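Local structure of fervidolysin (Fervidobacterium pennivorans, 1R6V) at residues G174-L188 with A224-V238. The protein degrades keratin into peptides as a subtilisin-like serine protease, which lets the bacterium grow on native feathers. The protein carries 1 engineered substitution. Residues are numbered along the deposited sequence; the frame is centred on the assembly and turned at random.
Sequences GQVIAGYRPAFDEEL and AKIMPIVIFDDPALV
Strand 179-181 runs parallel to strand 225-230, their axes 4.8 Å apart and 5° from alignment. Ile226 N bonds to Gln175 O and Ile177 N to Ile226 O. Tyr180 N then bonds to Pro228 O and Val230 N to Tyr180 O. The register slips by one residue between Val176 and Tyr180. Pro228, which has no N-H to give, sits at this slip. Its CD packs 3.8 Å from Val176 CG1.

Arg181 carries the main polar link. Its CG lies anti to the backbone N (chi1 -172°) and the chain stays extended, which brings the guanidinium side-on to Asp233. NE meets Asp233 OD2 at 2.9 Å and NH2 meets Asp233 OD1 at 3.0 Å. Both oxygens use their syn lone pairs, and the two planes are only 17° apart. Asp233 OD1 also takes Asp234 N on its anti side. A tilted, longer bond joins Arg181 NH1 to Glu186 OE1 at 3.2 Å. A leucine at Arg181 would probably leave the Asp233 carboxylate without its counter-charge. Phe184 CD1 lies over one guanidinium face, while the CZ of that ring touches Leu237 CB and Val238 CG1. One water bridges Ala183 N, Val230 O and Asp233 OD2. Leu188 CD1 packs 3.7 Å from Val230 CG2.

Strand 186-188 pairs antiparallel with strand 179-181, forming a hairpin with a G1 bulge. Strand 225-230 also pairs, in parallel, with strand 157-162 in the mixed central sheet of the subtilisin-like catalytic domain. Ile226 packs on helix 200-209, and Met227 on helix 246-258, where Trp255 stacks with Tyr180.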
loop_
_atom_site.group_PDB
_atom_site.type_symbol
_atom_site.label_atom_id
_atom_site.label_comp_id
_atom_site.label_asym_id
_atom_site.label_seq_id
_atom_site.Cartn_x
_atom_site.Cartn_y
_atom_site.Cartn_z
ATOM N N GLY A 174 4.232 -33.933 -0.837
ATOM C CA GLY A 174 3.979 -33.740 -2.255
ATOM C C GLY A 174 3.218 -32.476 -2.602
ATOM O O GLY A 174 3.061 -32.148 -3.782
ATOM N N GLN A 175 2.775 -31.738 -1.582
ATOM C CA GLN A 175 1.999 -30.516 -1.786
ATOM C C GLN A 175 2.762 -29.199 -1.705
ATOM O O GLN A 175 2.249 -28.167 -2.131
ATOM C CB GLN A 175 0.855 -30.455 -0.764
ATOM C CG GLN A 175 -0.063 -31.651 -0.813
ATOM C CD GLN A 175 -0.949 -31.630 -2.031
ATOM O OE1 GLN A 175 -2.037 -31.043 -2.022
ATOM N NE2 GLN A 175 -0.481 -32.249 -3.104
ATOM N N VAL A 176 3.964 -29.232 -1.148
ATOM C CA VAL A 176 4.753 -28.013 -0.975
ATOM C C VAL A 176 5.935 -28.021 -1.925
ATOM O O VAL A 176 6.847 -28.838 -1.776
ATOM C CB VAL A 176 5.258 -27.898 0.479
ATOM C CG1 VAL A 176 6.050 -26.605 0.662
ATOM C CG2 VAL A 176 4.069 -27.939 1.451
ATOM N N ILE A 177 5.913 -27.120 -2.901
ATOM C CA ILE A 177 6.993 -27.045 -3.883
ATOM C C ILE A 177 8.068 -26.048 -3.463
ATOM O O ILE A 177 8.011 -25.500 -2.358
ATOM C CB ILE A 177 6.446 -26.682 -5.277
ATOM C CG1 ILE A 177 5.759 -25.316 -5.249
ATOM C CG2 ILE A 177 5.462 -27.754 -5.733
ATOM C CD1 ILE A 177 5.333 -24.824 -6.619
ATOM N N ALA A 178 9.051 -25.817 -4.331
ATOM C CA ALA A 178 10.141 -24.903 -3.988
ATOM C C ALA A 178 9.614 -23.509 -3.685
ATOM O O ALA A 178 8.753 -22.986 -4.397
ATOM C CB ALA A 178 11.171 -24.848 -5.124
ATOM N N GLY A 179 10.138 -22.922 -2.613
ATOM C CA GLY A 179 9.718 -21.598 -2.194
ATOM C C GLY A 179 10.872 -20.627 -2.063
ATOM O O GLY A 179 11.980 -20.896 -2.531
ATOM N N TYR A 180 10.615 -19.509 -1.390
ATOM C CA TYR A 180 11.614 -18.457 -1.242
ATOM C C TYR A 180 11.578 -17.762 0.126
ATOM O O TYR A 180 10.511 -17.480 0.681
ATOM C CB TYR A 180 11.390 -17.448 -2.376
ATOM C CG TYR A 180 12.447 -16.379 -2.560
ATOM C CD1 TYR A 180 13.779 -16.713 -2.802
ATOM C CD2 TYR A 180 12.097 -15.032 -2.547
ATOM C CE1 TYR A 180 14.738 -15.721 -3.026
ATOM C CE2 TYR A 180 13.035 -14.039 -2.771
ATOM C CZ TYR A 180 14.355 -14.385 -3.009
ATOM O OH TYR A 180 15.286 -13.388 -3.226
ATOM N N ARG A 181 12.769 -17.503 0.657
ATOM C CA ARG A 181 12.983 -16.818 1.930
ATOM C C ARG A 181 13.744 -15.557 1.511
ATOM O O ARG A 181 14.986 -15.520 1.533
ATOM C CB ARG A 181 13.852 -17.696 2.833
ATOM C CG ARG A 181 14.023 -17.217 4.253
ATOM C CD ARG A 181 15.007 -18.124 4.982
ATOM N NE ARG A 181 15.077 -17.787 6.400
ATOM C CZ ARG A 181 15.902 -18.363 7.265
ATOM N NH1 ARG A 181 16.740 -19.306 6.857
ATOM N NH2 ARG A 181 15.873 -18.001 8.540
ATOM N N PRO A 182 13.015 -14.499 1.131
ATOM C CA PRO A 182 13.641 -13.251 0.687
ATOM C C PRO A 182 14.649 -12.564 1.591
ATOM O O PRO A 182 15.584 -11.950 1.093
ATOM C CB PRO A 182 12.444 -12.355 0.334
ATOM C CG PRO A 182 11.348 -12.866 1.227
ATOM C CD PRO A 182 11.541 -14.371 1.207
ATOM N N ALA A 183 14.492 -12.678 2.907
ATOM C CA ALA A 183 15.409 -12.015 3.825
ATOM C C ALA A 183 16.858 -12.401 3.558
ATOM O O ALA A 183 17.768 -11.609 3.793
ATOM C CB ALA A 183 15.040 -12.353 5.267
ATOM N N PHE A 184 17.064 -13.613 3.060
ATOM C CA PHE A 184 18.415 -14.091 2.800
ATOM C C PHE A 184 18.602 -14.576 1.376
ATOM O O PHE A 184 19.578 -15.273 1.074
ATOM C CB PHE A 184 18.756 -15.209 3.778
ATOM C CG PHE A 184 18.591 -14.818 5.213
ATOM C CD1 PHE A 184 17.398 -15.076 5.888
ATOM C CD2 PHE A 184 19.611 -14.160 5.884
ATOM C CE1 PHE A 184 17.226 -14.680 7.210
ATOM C CE2 PHE A 184 19.450 -13.759 7.208
ATOM C CZ PHE A 184 18.252 -14.019 7.874
ATOM N N ASP A 185 17.668 -14.195 0.506
ATOM C CA ASP A 185 17.685 -14.582 -0.900
ATOM C C ASP A 185 17.973 -16.078 -0.985
ATOM O O ASP A 185 18.769 -16.547 -1.804
ATOM C CB ASP A 185 18.740 -13.766 -1.655
ATOM C CG ASP A 185 18.756 -14.059 -3.134
ATOM O OD1 ASP A 185 17.673 -14.271 -3.715
ATOM O OD2 ASP A 185 19.860 -14.060 -3.725
ATOM N N GLU A 186 17.288 -16.817 -0.116
ATOM C CA GLU A 186 17.433 -18.257 0.001
ATOM C C GLU A 186 16.261 -19.032 -0.592
ATOM O O GLU A 186 15.101 -18.824 -0.221
ATOM C CB GLU A 186 17.582 -18.611 1.481
ATOM C CG GLU A 186 17.790 -20.074 1.788
ATOM C CD GLU A 186 17.752 -20.345 3.291
ATOM O OE1 GLU A 186 18.228 -19.483 4.057
ATOM O OE2 GLU A 186 17.258 -21.419 3.707
ATOM N N GLU A 187 16.573 -19.926 -1.520
ATOM C CA GLU A 187 15.570 -20.765 -2.153
ATOM C C GLU A 187 15.220 -21.865 -1.153
ATOM O O GLU A 187 16.109 -22.407 -0.490
ATOM C CB GLU A 187 16.155 -21.372 -3.432
ATOM C CG GLU A 187 15.404 -21.024 -4.693
ATOM C CD GLU A 187 14.444 -22.125 -5.108
ATOM O OE1 GLU A 187 13.454 -22.370 -4.382
ATOM O OE2 GLU A 187 14.692 -22.754 -6.164
ATOM N N LEU A 188 13.931 -22.179 -1.029
ATOM C CA LEU A 188 13.461 -23.208 -0.108
ATOM C C LEU A 188 13.071 -24.460 -0.890
ATOM O O LEU A 188 12.083 -24.465 -1.624
ATOM C CB LEU A 188 12.255 -22.686 0.693
ATOM C CG LEU A 188 12.529 -21.393 1.474
ATOM C CD1 LEU A 188 11.224 -20.786 2.013
ATOM C CD2 LEU A 188 13.490 -21.703 2.603
ATOM N N ALA A 224 -3.972 -28.416 -5.927
ATOM C CA ALA A 224 -3.015 -27.310 -6.014
ATOM C C ALA A 224 -1.698 -27.603 -5.313
ATOM O O ALA A 224 -1.541 -28.637 -4.670
ATOM C CB ALA A 224 -3.634 -26.036 -5.443
ATOM N N LYS A 225 -0.749 -26.679 -5.455
ATOM C CA LYS A 225 0.561 -26.805 -4.832
ATOM C C LYS A 225 0.816 -25.526 -4.055
ATOM O O LYS A 225 0.368 -24.454 -4.450
ATOM C CB LYS A 225 1.665 -26.980 -5.885
ATOM C CG LYS A 225 1.617 -28.316 -6.618
ATOM C CD LYS A 225 1.859 -29.463 -5.660
ATOM C CE LYS A 225 2.203 -30.754 -6.400
ATOM N NZ LYS A 225 1.084 -31.208 -7.257
ATOM N N ILE A 226 1.564 -25.656 -2.967
ATOM C CA ILE A 226 1.874 -24.533 -2.095
ATOM C C ILE A 226 3.302 -24.037 -2.287
ATOM O O ILE A 226 4.256 -24.812 -2.181
ATOM C CB ILE A 226 1.710 -24.940 -0.609
ATOM C CG1 ILE A 226 0.277 -25.413 -0.342
ATOM C CG2 ILE A 226 2.096 -23.767 0.311
ATOM C CD1 ILE A 226 -0.772 -24.334 -0.491
ATOM N N MET A 227 3.441 -22.740 -2.543
ATOM C CA MET A 227 4.758 -22.116 -2.704
ATOM C C MET A 227 4.958 -21.205 -1.493
ATOM O O MET A 227 4.337 -20.158 -1.391
ATOM C CB MET A 227 4.808 -21.283 -4.002
ATOM C CG MET A 227 6.060 -20.385 -4.155
ATOM S SD MET A 227 5.918 -19.309 -5.649
ATOM C CE MET A 227 6.586 -20.491 -6.947
ATOM N N PRO A 228 5.809 -21.612 -0.543
ATOM C CA PRO A 228 6.024 -20.762 0.630
ATOM C C PRO A 228 6.938 -19.558 0.374
ATOM O O PRO A 228 7.997 -19.688 -0.250
ATOM C CB PRO A 228 6.612 -21.725 1.668
ATOM C CG PRO A 228 7.191 -22.829 0.850
ATOM C CD PRO A 228 6.283 -22.989 -0.320
ATOM N N ILE A 229 6.490 -18.389 0.824
ATOM C CA ILE A 229 7.255 -17.147 0.723
ATOM C C ILE A 229 7.332 -16.669 2.163
ATOM O O ILE A 229 6.319 -16.322 2.773
ATOM C CB ILE A 229 6.559 -16.070 -0.156
ATOM C CG1 ILE A 229 6.282 -16.615 -1.570
ATOM C CG2 ILE A 229 7.434 -14.798 -0.195
ATOM C CD1 ILE A 229 7.541 -16.893 -2.455
ATOM N N VAL A 230 8.536 -16.663 2.724
ATOM C CA VAL A 230 8.688 -16.291 4.118
ATOM C C VAL A 230 8.834 -14.798 4.336
ATOM O O VAL A 230 9.881 -14.225 4.034
ATOM C CB VAL A 230 9.914 -17.024 4.731
ATOM C CG1 VAL A 230 10.046 -16.707 6.225
ATOM C CG2 VAL A 230 9.760 -18.521 4.514
ATOM N N ILE A 231 7.779 -14.156 4.842
ATOM C CA ILE A 231 7.874 -12.736 5.115
ATOM C C ILE A 231 7.855 -12.397 6.605
ATOM O O ILE A 231 8.086 -11.238 6.979
ATOM C CB ILE A 231 6.826 -11.914 4.319
ATOM C CG1 ILE A 231 5.390 -12.268 4.739
ATOM C CG2 ILE A 231 7.036 -12.162 2.831
ATOM C CD1 ILE A 231 4.413 -11.091 4.498
ATOM N N PHE A 232 7.552 -13.404 7.433
ATOM C CA PHE A 232 7.642 -13.294 8.881
ATOM C C PHE A 232 8.607 -14.416 9.190
ATOM O O PHE A 232 8.267 -15.593 9.180
ATOM C CB PHE A 232 6.297 -13.461 9.588
ATOM C CG PHE A 232 5.495 -12.209 9.562
ATOM C CD1 PHE A 232 4.629 -11.951 8.500
ATOM C CD2 PHE A 232 5.698 -11.219 10.523
ATOM C CE1 PHE A 232 3.985 -10.721 8.390
ATOM C CE2 PHE A 232 5.057 -9.981 10.419
ATOM C CZ PHE A 232 4.198 -9.732 9.348
ATOM N N ASP A 233 9.851 -14.004 9.397
ATOM C CA ASP A 233 10.965 -14.899 9.645
ATOM C C ASP A 233 11.254 -14.985 11.148
ATOM O O ASP A 233 10.438 -14.551 11.969
ATOM C CB ASP A 233 12.165 -14.341 8.859
ATOM C CG ASP A 233 13.136 -15.417 8.401
ATOM O OD1 ASP A 233 13.654 -16.148 9.267
ATOM O OD2 ASP A 233 13.394 -15.526 7.181
ATOM N N ASP A 234 12.404 -15.554 11.506
ATOM C CA ASP A 234 12.788 -15.686 12.912
ATOM C C ASP A 234 13.250 -14.324 13.433
ATOM O O ASP A 234 14.270 -13.800 12.981
ATOM C CB ASP A 234 13.938 -16.689 13.050
ATOM C CG ASP A 234 14.259 -17.013 14.501
ATOM O OD1 ASP A 234 13.962 -16.191 15.392
ATOM O OD2 ASP A 234 14.821 -18.097 14.740
ATOM N N PRO A 235 12.514 -13.729 14.388
ATOM C CA PRO A 235 12.923 -12.420 14.912
ATOM C C PRO A 235 14.334 -12.384 15.490
ATOM O O PRO A 235 14.914 -11.315 15.644
ATOM C CB PRO A 235 11.856 -12.112 15.962
ATOM C CG PRO A 235 11.383 -13.456 16.381
ATOM C CD PRO A 235 11.310 -14.215 15.081
ATOM N N ALA A 236 14.884 -13.553 15.798
ATOM C CA ALA A 236 16.229 -13.622 16.348
ATOM C C ALA A 236 17.230 -13.391 15.224
ATOM O O ALA A 236 18.365 -12.975 15.466
ATOM C CB ALA A 236 16.463 -14.987 17.000
ATOM N N LEU A 237 16.802 -13.653 13.991
ATOM C CA LEU A 237 17.656 -13.471 12.826
ATOM C C LEU A 237 17.419 -12.165 12.087
ATOM O O LEU A 237 18.359 -11.591 11.551
ATOM C CB LEU A 237 17.483 -14.628 11.844
ATOM C CG LEU A 237 18.019 -15.972 12.322
ATOM C CD1 LEU A 237 17.649 -17.062 11.330
ATOM C CD2 LEU A 237 19.532 -15.863 12.488
ATOM N N VAL A 238 16.170 -11.697 12.049
ATOM C CA VAL A 238 15.860 -10.456 11.345
ATOM C C VAL A 238 15.418 -9.315 12.248
ATOM O O VAL A 238 15.136 -8.216 11.770
ATOM C CB VAL A 238 14.772 -10.673 10.277
ATOM C CG1 VAL A 238 15.231 -11.735 9.280
ATOM C CG2 VAL A 238 13.469 -11.085 10.944
HETATM O O HOH W 1 12.668 -14.347 4.522
#